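Local atomic coordinates of trehalose-6-phosphate phosphatase-related protein (Thermoplasma acidophilum, PDB entry 1U02), a protein that removes the phosphate from trehalose 6-phosphate to give free trehalose, using magnesium, and in vitro also hydrolyses para-nitrophenyl phosphate less efficiently. Residues Asp90-Asp95 with Arg139-Glu144; Leu116-Leu121 with Lys149-Leu154; Ser167-Arg172 with Asn190-Thr195. One frame throughout, in Å; residues are numbered along the deposited sequence.

Interaction 1: residues Asp90-Asp95 with Arg139-Glu144; sequences DRIYED and RIFGVE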
ATOM      1  N   ASP A  90     -18.232  -0.535   7.161  1.00 18.07           N
ATOM      2  CA  ASP A  90     -18.723   0.265   8.282  1.00 20.85           C
ATOM      3  C   ASP A  90     -19.257  -0.708   9.333  1.00 19.76           C
ATOM      4  O   ASP A  90     -18.978  -0.570  10.525  1.00 19.35           O
ATOM      5  CB  ASP A  90     -19.856   1.205   7.856  1.00 24.85           C
ATOM      6  CG  ASP A  90     -19.362   2.397   7.055  1.00 28.77           C
ATOM      7  OD1 ASP A  90     -18.239   2.878   7.330  1.00 28.76           O
ATOM      8  OD2 ASP A  90     -20.105   2.862   6.162  1.00 31.81           O
ATOM      9  N   ARG A  91     -20.023  -1.698   8.878  1.00 18.45           N
ATOM     10  CA  ARG A  91     -20.603  -2.696   9.769  1.00 19.03           C
ATOM     11  C   ARG A  91     -19.526  -3.577  10.401  1.00 17.78           C
ATOM     12  O   ARG A  91     -19.619  -3.937  11.576  1.00 15.90           O
ATOM     13  CB  ARG A  91     -21.610  -3.576   9.014  1.00 21.78           C
ATOM     14  CG  ARG A  91     -22.814  -2.809   8.465  1.00 28.54           C
ATOM     15  CD  ARG A  91     -24.033  -3.719   8.236  1.00 33.64           C
ATOM     16  NE  ARG A  91     -23.875  -4.650   7.117  1.00 39.13           N
ATOM     17  CZ  ARG A  91     -23.873  -4.296   5.832  1.00 41.74           C
ATOM     18  NH1 ARG A  91     -24.022  -3.022   5.483  1.00 42.29           N
ATOM     19  NH2 ARG A  91     -23.730  -5.221   4.890  1.00 42.36           N
ATOM     20  N   ILE A  92     -18.507  -3.926   9.620  1.00 15.48           N
ATOM     21  CA  ILE A  92     -17.427  -4.762  10.136  1.00 14.88           C
ATOM     22  C   ILE A  92     -16.733  -4.067  11.301  1.00 13.99           C
ATOM     23  O   ILE A  92     -16.461  -4.686  12.330  1.00 14.54           O
ATOM     24  CB  ILE A  92     -16.397  -5.088   9.028  1.00 14.93           C
ATOM     25  CG1 ILE A  92     -17.031  -6.051   8.016  1.00 14.91           C
ATOM     26  CG2 ILE A  92     -15.134  -5.701   9.637  1.00 12.69           C
ATOM     27  CD1 ILE A  92     -16.178  -6.319   6.791  1.00 16.17           C
ATOM     28  N   TYR A  93     -16.456  -2.778  11.145  1.00 14.77           N
ATOM     29  CA  TYR A  93     -15.798  -2.026  12.200  1.00 16.43           C
ATOM     30  C   TYR A  93     -16.698  -1.936  13.429  1.00 16.45           C
ATOM     31  O   TYR A  93     -16.253  -2.132  14.559  1.00 16.41           O
ATOM     32  CB  TYR A  93     -15.454  -0.610  11.731  1.00 17.90           C
ATOM     33  CG  TYR A  93     -14.771   0.183  12.811  1.00 20.01           C
ATOM     34  CD1 TYR A  93     -13.466  -0.111  13.190  1.00 21.15           C
ATOM     35  CD2 TYR A  93     -15.455   1.175  13.514  1.00 22.23           C
ATOM     36  CE1 TYR A  93     -12.853   0.555  14.251  1.00 23.24           C
ATOM     37  CE2 TYR A  93     -14.852   1.848  14.578  1.00 23.72           C
ATOM     38  CZ  TYR A  93     -13.554   1.528  14.939  1.00 24.67           C
ATOM     39  OH  TYR A  93     -12.964   2.155  16.011  1.00 27.18           O
ATOM     40  N   GLU A  94     -17.967  -1.628  13.205  1.00 17.79           N
ATOM     41  CA  GLU A  94     -18.905  -1.510  14.312  1.00 19.80           C
ATOM     42  C   GLU A  94     -19.023  -2.805  15.104  1.00 20.03           C
ATOM     43  O   GLU A  94     -19.066  -2.787  16.338  1.00 18.34           O
ATOM     44  CB  GLU A  94     -20.285  -1.091  13.795  1.00 24.50           C
ATOM     45  CG  GLU A  94     -21.358  -1.022  14.872  1.00 30.48           C
ATOM     46  CD  GLU A  94     -20.908  -0.255  16.109  1.00 35.18           C
ATOM     47  OE1 GLU A  94     -20.420   0.889  15.965  1.00 36.79           O
ATOM     48  OE2 GLU A  94     -21.046  -0.797  17.226  1.00 38.18           O
ATOM     49  N   ASP A  95     -19.054  -3.933  14.402  1.00 17.60           N
ATOM     50  CA  ASP A  95     -19.195  -5.213  15.072  1.00 19.06           C
ATOM     51  C   ASP A  95     -17.904  -5.765  15.666  1.00 18.44           C
ATOM     52  O   ASP A  95     -17.947  -6.666  16.497  1.00 18.89           O
ATOM     53  CB  ASP A  95     -19.809  -6.249  14.117  1.00 22.17           C
ATOM     54  CG  ASP A  95     -21.205  -5.851  13.626  1.00 25.86           C
ATOM     55  OD1 ASP A  95     -21.889  -5.062  14.312  1.00 26.65           O
ATOM     56  OD2 ASP A  95     -21.628  -6.345  12.557  1.00 27.25           O
ATOM     57  N   ARG A 139     -16.211 -14.348   6.326  1.00 17.19           N
ATOM     58  CA  ARG A 139     -17.180 -15.215   5.660  1.00 20.21           C
ATOM     59  C   ARG A 139     -18.576 -14.615   5.767  1.00 19.45           C
ATOM     60  O   ARG A 139     -19.345 -14.635   4.810  1.00 18.89           O
ATOM     61  CB  ARG A 139     -17.162 -16.620   6.276  1.00 22.08           C
ATOM     62  CG  ARG A 139     -15.772 -17.238   6.315  1.00 27.64           C
ATOM     63  CD  ARG A 139     -15.797 -18.715   6.674  1.00 33.03           C
ATOM     64  NE  ARG A 139     -14.453 -19.203   6.979  1.00 37.70           N
ATOM     65  CZ  ARG A 139     -13.872 -19.103   8.172  1.00 37.94           C
ATOM     66  NH1 ARG A 139     -14.518 -18.539   9.183  1.00 37.86           N
ATOM     67  NH2 ARG A 139     -12.637 -19.554   8.349  1.00 39.19           N
ATOM     68  N   ILE A 140     -18.898 -14.073   6.935  1.00 18.33           N
ATOM     69  CA  ILE A 140     -20.209 -13.475   7.142  1.00 19.36           C
ATOM     70  C   ILE A 140     -20.487 -12.326   6.173  1.00 18.80           C
ATOM     71  O   ILE A 140     -21.550 -12.271   5.553  1.00 17.82           O
ATOM     72  CB  ILE A 140     -20.348 -12.955   8.585  1.00 19.08           C
ATOM     73  CG1 ILE A 140     -20.282 -14.131   9.562  1.00 23.32           C
ATOM     74  CG2 ILE A 140     -21.654 -12.190   8.744  1.00 21.90           C
ATOM     75  CD1 ILE A 140     -20.176 -13.716  11.020  1.00 23.82           C
ATOM     76  N   PHE A 141     -19.524 -11.419   6.035  1.00 17.80           N
ATOM     77  CA  PHE A 141     -19.684 -10.261   5.165  1.00 18.66           C
ATOM     78  C   PHE A 141     -19.243 -10.455   3.725  1.00 18.84           C
ATOM     79  O   PHE A 141     -19.411  -9.558   2.897  1.00 20.62           O
ATOM     80  CB  PHE A 141     -18.945  -9.074   5.769  1.00 17.59           C
ATOM     81  CG  PHE A 141     -19.592  -8.542   7.010  1.00 18.88           C
ATOM     82  CD1 PHE A 141     -20.587  -7.573   6.927  1.00 20.05           C
ATOM     83  CD2 PHE A 141     -19.230  -9.031   8.261  1.00 17.30           C
ATOM     84  CE1 PHE A 141     -21.215  -7.094   8.078  1.00 21.71           C
ATOM     85  CE2 PHE A 141     -19.848  -8.564   9.417  1.00 19.72           C
ATOM     86  CZ  PHE A 141     -20.843  -7.593   9.326  1.00 22.13           C
ATOM     87  N   GLY A 142     -18.675 -11.616   3.425  1.00 18.38           N
ATOM     88  CA  GLY A 142     -18.235 -11.876   2.068  1.00 18.07           C
ATOM     89  C   GLY A 142     -17.047 -11.039   1.633  1.00 18.10           C
ATOM     90  O   GLY A 142     -16.980 -10.591   0.487  1.00 16.37           O
ATOM     91  N   VAL A 143     -16.113 -10.811   2.549  1.00 16.61           N
ATOM     92  CA  VAL A 143     -14.925 -10.047   2.210  1.00 16.08           C
ATOM     93  C   VAL A 143     -13.722 -10.972   2.222  1.00 16.54           C
ATOM     94  O   VAL A 143     -13.828 -12.146   2.583  1.00 16.44           O
ATOM     95  CB  VAL A 143     -14.699  -8.854   3.170  1.00 15.26           C
ATOM     96  CG1 VAL A 143     -15.736  -7.778   2.891  1.00 15.01           C
ATOM     97  CG2 VAL A 143     -14.789  -9.310   4.614  1.00 16.38           C
ATOM     98  N   GLU A 144     -12.578 -10.429   1.828  1.00 16.45           N
ATOM     99  CA  GLU A 144     -11.343 -11.186   1.722  1.00 17.80           C
ATOM    100  C   GLU A 144     -10.373 -10.907   2.867  1.00 18.27           C
ATOM    101  O   GLU A 144     -10.305  -9.784   3.377  1.00 16.72           O
ATOM    102  CB  GLU A 144     -10.715 -10.845   0.369  1.00 20.74           C
ATOM    103  CG  GLU A 144      -9.322 -11.367   0.101  1.00 24.97           C
ATOM    104  CD  GLU A 144      -8.852 -10.963  -1.288  1.00 27.76           C
ATOM    105  OE1 GLU A 144      -9.509 -11.379  -2.271  1.00 23.85           O
ATOM    106  OE2 GLU A 144      -7.847 -10.223  -1.393  1.00 28.56           O
TER

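Interaction 2: residues Leu116-Leu121 with Lys149-Leu154; sequences LYHLGL and KMIIEL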
ATOM      1  N   LEU A 116      -8.014  -3.021   9.208  1.00 11.13           N
ATOM      2  CA  LEU A 116      -6.747  -3.673   9.477  1.00 11.90           C
ATOM      3  C   LEU A 116      -6.580  -3.957  10.966  1.00 12.58           C
ATOM      4  O   LEU A 116      -6.716  -3.058  11.799  1.00 11.66           O
ATOM      5  CB  LEU A 116      -5.615  -2.780   8.951  1.00 12.84           C
ATOM      6  CG  LEU A 116      -4.157  -3.247   8.998  1.00 15.04           C
ATOM      7  CD1 LEU A 116      -3.341  -2.477   7.962  1.00 18.24           C
ATOM      8  CD2 LEU A 116      -3.599  -3.029  10.390  1.00 15.49           C
ATOM      9  N   TYR A 117      -6.311  -5.216  11.294  1.00 11.78           N
ATOM     10  CA  TYR A 117      -6.110  -5.621  12.676  1.00 12.93           C
ATOM     11  C   TYR A 117      -4.606  -5.800  12.870  1.00 13.13           C
ATOM     12  O   TYR A 117      -3.982  -6.624  12.194  1.00 13.49           O
ATOM     13  CB  TYR A 117      -6.854  -6.935  12.951  1.00 12.66           C
ATOM     14  CG  TYR A 117      -8.346  -6.838  12.703  1.00 13.01           C
ATOM     15  CD1 TYR A 117      -9.227  -6.489  13.729  1.00 13.66           C
ATOM     16  CD2 TYR A 117      -8.867  -7.034  11.429  1.00 13.50           C
ATOM     17  CE1 TYR A 117     -10.596  -6.337  13.487  1.00 13.22           C
ATOM     18  CE2 TYR A 117     -10.228  -6.886  11.172  1.00 12.75           C
ATOM     19  CZ  TYR A 117     -11.088  -6.537  12.199  1.00 13.59           C
ATOM     20  OH  TYR A 117     -12.428  -6.388  11.932  1.00 12.93           O
ATOM     21  N   HIS A 118      -4.023  -5.007  13.767  1.00 14.33           N
ATOM     22  CA  HIS A 118      -2.589  -5.087  14.028  1.00 14.79           C
ATOM     23  C   HIS A 118      -2.376  -5.859  15.323  1.00 15.52           C
ATOM     24  O   HIS A 118      -2.836  -5.447  16.391  1.00 13.35           O
ATOM     25  CB  HIS A 118      -1.981  -3.685  14.153  1.00 15.92           C
ATOM     26  CG  HIS A 118      -0.500  -3.642  13.917  1.00 15.44           C
ATOM     27  ND1 HIS A 118       0.388  -4.461  14.585  1.00 15.55           N
ATOM     28  CD2 HIS A 118       0.246  -2.890  13.073  1.00 15.13           C
ATOM     29  CE1 HIS A 118       1.616  -4.216  14.159  1.00 17.17           C
ATOM     30  NE2 HIS A 118       1.557  -3.268  13.240  1.00 16.66           N
ATOM     31  N   LEU A 119      -1.678  -6.984  15.224  1.00 14.41           N
ATOM     32  CA  LEU A 119      -1.429  -7.819  16.393  1.00 16.22           C
ATOM     33  C   LEU A 119      -0.071  -7.576  17.038  1.00 16.25           C
ATOM     34  O   LEU A 119       0.322  -8.300  17.942  1.00 17.30           O
ATOM     35  CB  LEU A 119      -1.552  -9.304  16.014  1.00 15.75           C
ATOM     36  CG  LEU A 119      -2.966  -9.843  15.742  1.00 18.80           C
ATOM     37  CD1 LEU A 119      -3.576  -9.135  14.545  1.00 19.76           C
ATOM     38  CD2 LEU A 119      -2.904 -11.352  15.496  1.00 19.95           C
ATOM     39  N   GLY A 120       0.635  -6.550  16.579  1.00 17.94           N
ATOM     40  CA  GLY A 120       1.955  -6.257  17.107  1.00 19.24           C
ATOM     41  C   GLY A 120       2.119  -6.130  18.614  1.00 18.68           C
ATOM     42  O   GLY A 120       3.076  -6.659  19.179  1.00 19.56           O
ATOM     43  N   LEU A 121       1.197  -5.444  19.275  1.00 18.11           N
ATOM     44  CA  LEU A 121       1.305  -5.245  20.721  1.00 18.08           C
ATOM     45  C   LEU A 121       0.539  -6.278  21.522  1.00 18.97           C
ATOM     46  O   LEU A 121       0.554  -6.264  22.751  1.00 18.20           O
ATOM     47  CB  LEU A 121       0.788  -3.854  21.085  1.00 17.14           C
ATOM     48  CG  LEU A 121       1.419  -2.673  20.343  1.00 17.77           C
ATOM     49  CD1 LEU A 121       0.700  -1.390  20.744  1.00 18.29           C
ATOM     50  CD2 LEU A 121       2.899  -2.591  20.666  1.00 21.14           C
ATOM     51  N   LYS A 149       2.730  -9.286   8.062  1.00 25.84           N
ATOM     52  CA  LYS A 149       3.574  -9.371   9.246  1.00 27.77           C
ATOM     53  C   LYS A 149       2.921  -8.635  10.418  1.00 24.57           C
ATOM     54  O   LYS A 149       2.854  -7.410  10.429  1.00 26.13           O
ATOM     55  CB  LYS A 149       4.959  -8.789   8.949  1.00 30.17           C
ATOM     56  CG  LYS A 149       5.716  -9.578   7.885  1.00 34.82           C
ATOM     57  CD  LYS A 149       7.213  -9.304   7.921  1.00 37.38           C
ATOM     58  CE  LYS A 149       7.939 -10.097   6.838  1.00 39.89           C
ATOM     59  NZ  LYS A 149       7.602 -11.554   6.874  1.00 42.64           N
HETATM   60  N   MSE A 150       2.435  -9.396  11.395  1.00 23.05           N
HETATM   61  CA  MSE A 150       1.771  -8.835  12.572  1.00 23.52           C
HETATM   62  C   MSE A 150       0.459  -8.193  12.153  1.00 20.76           C
HETATM   63  O   MSE A 150      -0.171  -7.493  12.944  1.00 19.19           O
HETATM   64  CB  MSE A 150       2.634  -7.757  13.232  1.00 27.32           C
HETATM   65  CG  MSE A 150       3.998  -8.215  13.694  1.00 35.34           C
HETATM   66 SE   MSE A 150       4.885  -6.785  14.651  1.00 46.26          SE
HETATM   67  CE  MSE A 150       5.078  -5.531  13.198  1.00 39.98           C
ATOM     68  N   ILE A 151       0.053  -8.446  10.914  1.00 19.31           N
ATOM     69  CA  ILE A 151      -1.157  -7.859  10.357  1.00 19.30           C
ATOM     70  C   ILE A 151      -2.145  -8.828   9.720  1.00 17.27           C
ATOM     71  O   ILE A 151      -1.754  -9.786   9.062  1.00 16.81           O
ATOM     72  CB  ILE A 151      -0.795  -6.833   9.254  1.00 22.84           C
ATOM     73  CG1 ILE A 151      -0.011  -5.673   9.861  1.00 24.26           C
ATOM     74  CG2 ILE A 151      -2.052  -6.329   8.563  1.00 25.03           C
ATOM     75  CD1 ILE A 151      -0.792  -4.920  10.877  1.00 23.53           C
ATOM     76  N   ILE A 152      -3.429  -8.551   9.924  1.00 14.90           N
ATOM     77  CA  ILE A 152      -4.505  -9.315   9.317  1.00 15.08           C
ATOM     78  C   ILE A 152      -5.483  -8.239   8.852  1.00 13.65           C
ATOM     79  O   ILE A 152      -5.975  -7.448   9.653  1.00 12.53           O
ATOM     80  CB  ILE A 152      -5.213 -10.260  10.312  1.00 15.84           C
ATOM     81  CG1 ILE A 152      -4.218 -11.290  10.858  1.00 17.13           C
ATOM     82  CG2 ILE A 152      -6.359 -10.985   9.598  1.00 16.15           C
ATOM     83  CD1 ILE A 152      -4.837 -12.285  11.821  1.00 19.31           C
ATOM     84  N   GLU A 153      -5.754  -8.198   7.555  1.00 12.41           N
ATOM     85  CA  GLU A 153      -6.643  -7.177   7.029  1.00 13.82           C
ATOM     86  C   GLU A 153      -7.808  -7.736   6.234  1.00 13.62           C
ATOM     87  O   GLU A 153      -7.647  -8.675   5.449  1.00 13.42           O
ATOM     88  CB  GLU A 153      -5.854  -6.204   6.133  1.00 13.63           C
ATOM     89  CG  GLU A 153      -6.674  -5.012   5.635  1.00 16.25           C
ATOM     90  CD  GLU A 153      -5.879  -4.047   4.756  1.00 19.73           C
ATOM     91  OE1 GLU A 153      -5.552  -4.402   3.604  1.00 21.75           O
ATOM     92  OE2 GLU A 153      -5.580  -2.929   5.220  1.00 17.86           O
ATOM     93  N   LEU A 154      -8.985  -7.162   6.463  1.00 13.05           N
ATOM     94  CA  LEU A 154     -10.187  -7.536   5.734  1.00 13.25           C
ATOM     95  C   LEU A 154     -10.277  -6.509   4.624  1.00 13.78           C
ATOM     96  O   LEU A 154     -10.198  -5.306   4.878  1.00 14.79           O
ATOM     97  CB  LEU A 154     -11.423  -7.447   6.626  1.00 12.65           C
ATOM     98  CG  LEU A 154     -11.447  -8.481   7.750  1.00 14.41           C
ATOM     99  CD1 LEU A 154     -12.740  -8.344   8.549  1.00 13.59           C
ATOM    100  CD2 LEU A 154     -11.332  -9.879   7.146  1.00 17.11           C
TER

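Interaction 3: residues Ser167-Arg172 with Asn190-Thr195; sequences SVRGER and NDDALT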
ATOM      1  N   SER A 167      -3.144  -2.184 -15.627  1.00 25.23           N
ATOM      2  CA  SER A 167      -4.271  -1.469 -16.210  1.00 25.93           C
ATOM      3  C   SER A 167      -3.937  -0.019 -16.556  1.00 25.73           C
ATOM      4  O   SER A 167      -4.422   0.518 -17.552  1.00 25.57           O
ATOM      5  CB  SER A 167      -5.458  -1.517 -15.246  1.00 27.83           C
ATOM      6  OG  SER A 167      -6.545  -0.763 -15.741  1.00 32.31           O
ATOM      7  N   VAL A 168      -3.107   0.615 -15.737  1.00 23.64           N
ATOM      8  CA  VAL A 168      -2.722   2.001 -15.977  1.00 22.47           C
ATOM      9  C   VAL A 168      -1.643   2.166 -17.051  1.00 22.88           C
ATOM     10  O   VAL A 168      -1.796   2.965 -17.974  1.00 22.48           O
ATOM     11  CB  VAL A 168      -2.208   2.664 -14.684  1.00 20.54           C
ATOM     12  CG1 VAL A 168      -1.603   4.021 -15.002  1.00 19.79           C
ATOM     13  CG2 VAL A 168      -3.349   2.812 -13.690  1.00 18.78           C
ATOM     14  N   ARG A 169      -0.557   1.412 -16.920  1.00 23.37           N
ATOM     15  CA  ARG A 169       0.566   1.504 -17.849  1.00 24.96           C
ATOM     16  C   ARG A 169       0.389   0.770 -19.170  1.00 26.58           C
ATOM     17  O   ARG A 169       0.952   1.177 -20.185  1.00 27.77           O
ATOM     18  CB  ARG A 169       1.846   0.993 -17.181  1.00 24.53           C
ATOM     19  CG  ARG A 169       1.777  -0.459 -16.739  1.00 25.17           C
ATOM     20  CD  ARG A 169       3.141  -0.964 -16.287  1.00 26.64           C
ATOM     21  NE  ARG A 169       4.083  -1.022 -17.402  1.00 26.60           N
ATOM     22  CZ  ARG A 169       4.538  -2.149 -17.943  1.00 25.87           C
ATOM     23  NH1 ARG A 169       4.147  -3.328 -17.471  1.00 22.71           N
ATOM     24  NH2 ARG A 169       5.384  -2.099 -18.964  1.00 26.37           N
ATOM     25  N   GLY A 170      -0.387  -0.308 -19.165  1.00 27.97           N
ATOM     26  CA  GLY A 170      -0.559  -1.066 -20.390  1.00 30.41           C
ATOM     27  C   GLY A 170       0.802  -1.641 -20.743  1.00 31.48           C
ATOM     28  O   GLY A 170       1.364  -2.415 -19.973  1.00 30.92           O
ATOM     29  N   GLU A 171       1.343  -1.256 -21.895  1.00 33.08           N
ATOM     30  CA  GLU A 171       2.657  -1.741 -22.315  1.00 34.80           C
ATOM     31  C   GLU A 171       3.713  -0.646 -22.200  1.00 33.51           C
ATOM     32  O   GLU A 171       4.889  -0.884 -22.470  1.00 33.97           O
ATOM     33  CB  GLU A 171       2.607  -2.239 -23.766  1.00 37.11           C
ATOM     34  CG  GLU A 171       1.674  -3.418 -23.997  1.00 41.45           C
ATOM     35  CD  GLU A 171       2.053  -4.631 -23.171  1.00 44.26           C
ATOM     36  OE1 GLU A 171       3.211  -5.088 -23.280  1.00 46.78           O
ATOM     37  OE2 GLU A 171       1.189  -5.129 -22.414  1.00 45.56           O
ATOM     38  N   ARG A 172       3.288   0.550 -21.799  1.00 32.84           N
ATOM     39  CA  ARG A 172       4.197   1.687 -21.663  1.00 31.02           C
ATOM     40  C   ARG A 172       5.349   1.432 -20.701  1.00 30.40           C
ATOM     41  O   ARG A 172       5.215   0.688 -19.729  1.00 29.64           O
ATOM     42  CB  ARG A 172       3.432   2.933 -21.206  1.00 32.28           C
ATOM     43  CG  ARG A 172       2.402   3.441 -22.200  1.00 33.94           C
ATOM     44  CD  ARG A 172       1.795   4.756 -21.736  1.00 35.56           C
ATOM     45  NE  ARG A 172       1.001   4.599 -20.522  1.00 38.03           N
ATOM     46  CZ  ARG A 172       0.439   5.605 -19.857  1.00 39.14           C
ATOM     47  NH1 ARG A 172       0.586   6.852 -20.286  1.00 39.37           N
ATOM     48  NH2 ARG A 172      -0.278   5.364 -18.768  1.00 38.87           N
ATOM     49  N   ASN A 190       4.113  -7.405 -14.372  1.00 25.16           N
ATOM     50  CA  ASN A 190       4.686  -6.308 -15.150  1.00 26.30           C
ATOM     51  C   ASN A 190       6.183  -6.565 -15.326  1.00 27.92           C
ATOM     52  O   ASN A 190       6.993  -5.644 -15.221  1.00 25.38           O
ATOM     53  CB  ASN A 190       4.487  -4.977 -14.408  1.00 24.48           C
ATOM     54  CG  ASN A 190       3.025  -4.591 -14.268  1.00 22.74           C
ATOM     55  OD1 ASN A 190       2.421  -4.054 -15.196  1.00 22.42           O
ATOM     56  ND2 ASN A 190       2.450  -4.870 -13.105  1.00 22.46           N
ATOM     57  N   ASP A 191       6.544  -7.813 -15.606  1.00 30.45           N
ATOM     58  CA  ASP A 191       7.951  -8.183 -15.746  1.00 31.62           C
ATOM     59  C   ASP A 191       8.738  -7.448 -16.829  1.00 30.98           C
ATOM     60  O   ASP A 191       9.969  -7.505 -16.845  1.00 31.13           O
ATOM     61  CB  ASP A 191       8.080  -9.699 -15.946  1.00 34.36           C
ATOM     62  CG  ASP A 191       7.522 -10.168 -17.275  1.00 37.08           C
ATOM     63  OD1 ASP A 191       8.052  -9.753 -18.326  1.00 40.94           O
ATOM     64  OD2 ASP A 191       6.555 -10.956 -17.271  1.00 40.22           O
ATOM     65  N   ASP A 192       8.044  -6.753 -17.726  1.00 29.94           N
ATOM     66  CA  ASP A 192       8.727  -6.019 -18.782  1.00 30.33           C
ATOM     67  C   ASP A 192       9.118  -4.619 -18.309  1.00 30.27           C
ATOM     68  O   ASP A 192       9.717  -3.846 -19.055  1.00 30.40           O
ATOM     69  CB  ASP A 192       7.841  -5.919 -20.029  1.00 31.68           C
ATOM     70  CG  ASP A 192       6.566  -5.131 -19.783  1.00 32.97           C
ATOM     71  OD1 ASP A 192       5.769  -5.533 -18.909  1.00 32.59           O
ATOM     72  OD2 ASP A 192       6.360  -4.112 -20.472  1.00 34.08           O
ATOM     73  N   ALA A 193       8.782  -4.295 -17.065  1.00 28.12           N
ATOM     74  CA  ALA A 193       9.098  -2.984 -16.513  1.00 26.31           C
ATOM     75  C   ALA A 193      10.376  -3.013 -15.684  1.00 24.85           C
ATOM     76  O   ALA A 193      10.908  -4.082 -15.379  1.00 24.30           O
ATOM     77  CB  ALA A 193       7.933  -2.485 -15.659  1.00 26.49           C
ATOM     78  N   LEU A 194      10.873  -1.832 -15.328  1.00 24.33           N
ATOM     79  CA  LEU A 194      12.076  -1.729 -14.511  1.00 23.50           C
ATOM     80  C   LEU A 194      11.628  -1.946 -13.069  1.00 23.37           C
ATOM     81  O   LEU A 194      11.242  -1.003 -12.370  1.00 23.03           O
ATOM     82  CB  LEU A 194      12.719  -0.348 -14.670  1.00 22.66           C
ATOM     83  CG  LEU A 194      14.189  -0.205 -14.250  1.00 25.40           C
ATOM     84  CD1 LEU A 194      14.697   1.179 -14.633  1.00 24.76           C
ATOM     85  CD2 LEU A 194      14.341  -0.434 -12.757  1.00 26.72           C
ATOM     86  N   THR A 195      11.667  -3.202 -12.642  1.00 22.53           N
ATOM     87  CA  THR A 195      11.248  -3.588 -11.302  1.00 22.25           C
ATOM     88  C   THR A 195      12.354  -3.404 -10.266  1.00 22.43           C
ATOM     89  O   THR A 195      13.495  -3.815 -10.478  1.00 22.52           O
ATOM     90  CB  THR A 195      10.775  -5.052 -11.306  1.00 24.67           C
ATOM     91  OG1 THR A 195      11.753  -5.865 -11.972  1.00 25.28           O
ATOM     92  CG2 THR A 195       9.444  -5.172 -12.047  1.00 24.27           C
TER

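Interaction 1: residues Asp90-Asp95 with Arg139-Glu144
With chi1 at -70° in both I92 and F141, CG1 of the isoleucine and CG of the phenylalanine each sit anti to their own carbonyl carbon, and the two side chains run antiparallel past one another. CG1 of I92 lands over one face of the F141 ring as a CH-pi contact, 3.8 Å from the centroid and 15° off the normal. Beyond it CD1 of I92 runs on to meet V143 tip to tip, 4.0 Å from CG2.

Two more side chains of helix 86-96 reach the ring. CB of R91 comes obliquely to CE1 of F141 at 3.7 Å, while NE of R91 lies in plane at the edge. One turn further on, OD2 of D95 lies in plane at the edge too, by CZ of F141 at 3.6 Å.

Helix 127-141 ends in a Schellman motif with G142, at positive phi, as its C-prime residue, and V143 follows it. I92 also rests on V115 and Y117 below, so the contact joins helix 86-96 to the C-terminal end of helix 127-141, two helices packed over the four-stranded antiparallel sheet of the cap domain.

Interaction 2: residues Leu116-Leu121 with Lys149-Leu154
H118 and I151 face each other as a non-hydrogen-bonded antiparallel pair, and their side chains cross so that CD1 of the isoleucine rides over one face of the imidazole as a CH-pi contact, although the exact closeness of this methyl is doubtful. The ring's rotation is fixed from its own segment: ND1 takes the N-H of G120 at 2.9 Å, exactly in the ring plane. Beside it lies selenomethionine M150, running in the same direction as H118 and offering its selenium to the ring edge, while SE also approaches CA of G120.

L116 leans on the same I151. Its CG stands anti to the backbone N (chi1 -176°), which brings it to CG2 of I151 at 3.8 Å; its methyl CD1 lies 3.6 Å from OE2 of E153, whose chain is extended beyond CG. L116, H118, I151 and E153 share one face of the sheet, the one on which a glycerol, probably from the crystallisation liquor, lies near L116.

These strands, 114-118 and 151-155, are the two central ones of the antiparallel four-stranded sheet of the cap domain, as in HAD phosphatases of this family. Y117 and I152 form the hydrogen-bonded pair between them: Y117 N to I152 O is 2.8 Å and I152 N to Y117 O is 3.0 Å. Past the end of the pairing, L119 N still reaches M150 O at 2.8 Å.

On the other face the Y117 ring stands with its edge toward the backbone, O of I152 lying in the ring plane. Further out, CE2 of Y117 meets CD1 of L154 at 3.9 Å. I134 of helix 127-141 packs on Y117, I152 and L154 alike, and the tyrosine hydroxyl is hydrogen-bonded to T96 of helix 86-96.

Interaction 3: residues Ser167-Arg172 with Asn190-Thr195
R169 meets D192 and N190 where two connections of the HAD Rossmann-like core come together: the turn after helix 161-169 that leads into strand 174-178, and the turn that leads into strand 194-198.

The charged part is an end-on, two-nitrogen salt bridge. NH2 of R169 binds OD2 of D192 at 2.7 Å and NH1 binds OD1 at 3.1 Å. Both oxygens lie close to the guanidinium plane, yet the carboxylate is turned 37° from it: OD2 is approached from above the carboxylate plane, OD1 on its syn side.

Hydrogen bonds to neutral acceptors hold the rest of the group. NH1 also donates to OD1 of N190 at 2.9 Å, in the amide plane and on a lone pair, and ND2 of that asparagine is held by O of A186 in the preceding helix. R169 starts with CG between its backbone N and carbonyl carbon (chi1 61°) and bends at chi3, which brings NE and NH2 side-on to the carbonyl O of R172, at 3.1 and 2.9 Å. With D192, N190 and R172 all bound along its edge, the guanidinium can hardly turn. A leucine in place of R169 would probably leave D192 without its main countercharge, strip N190 OD1 and R172 O of these donors, and let the two turns move more freely against each other.

Backbone bonds shape both partners: R172 N to R169 O closes a type II' turn, and A193 N to N190 O closes a type I turn that brings N190 and D192 to the same guanidinium.

Van der Waals packing on the flat face comes from CB of A193, over its centre, 4.1 Å from CZ of R169.

Overall arrangement
Interactions 1 and 2 are neighbours on the same domain, their centres 16 Å apart, and they touch: CG2 of I92 lies 3.6 Å from OH of Y117 and 3.7 Å from CD1 of L154, so the helix pair of interaction 1 backs directly onto the sheet of interaction 2. The opposite face of that sheet looks toward the active site, with the side chain of L116 about 8 Å from that of D9, a magnesium ligand. Interaction 3 belongs to the core, its centre 30 Å from that of interaction 2, on the other side of the chain's centre; the N190 side chain lies about 12 Å from that of D7, the probable nucleophile.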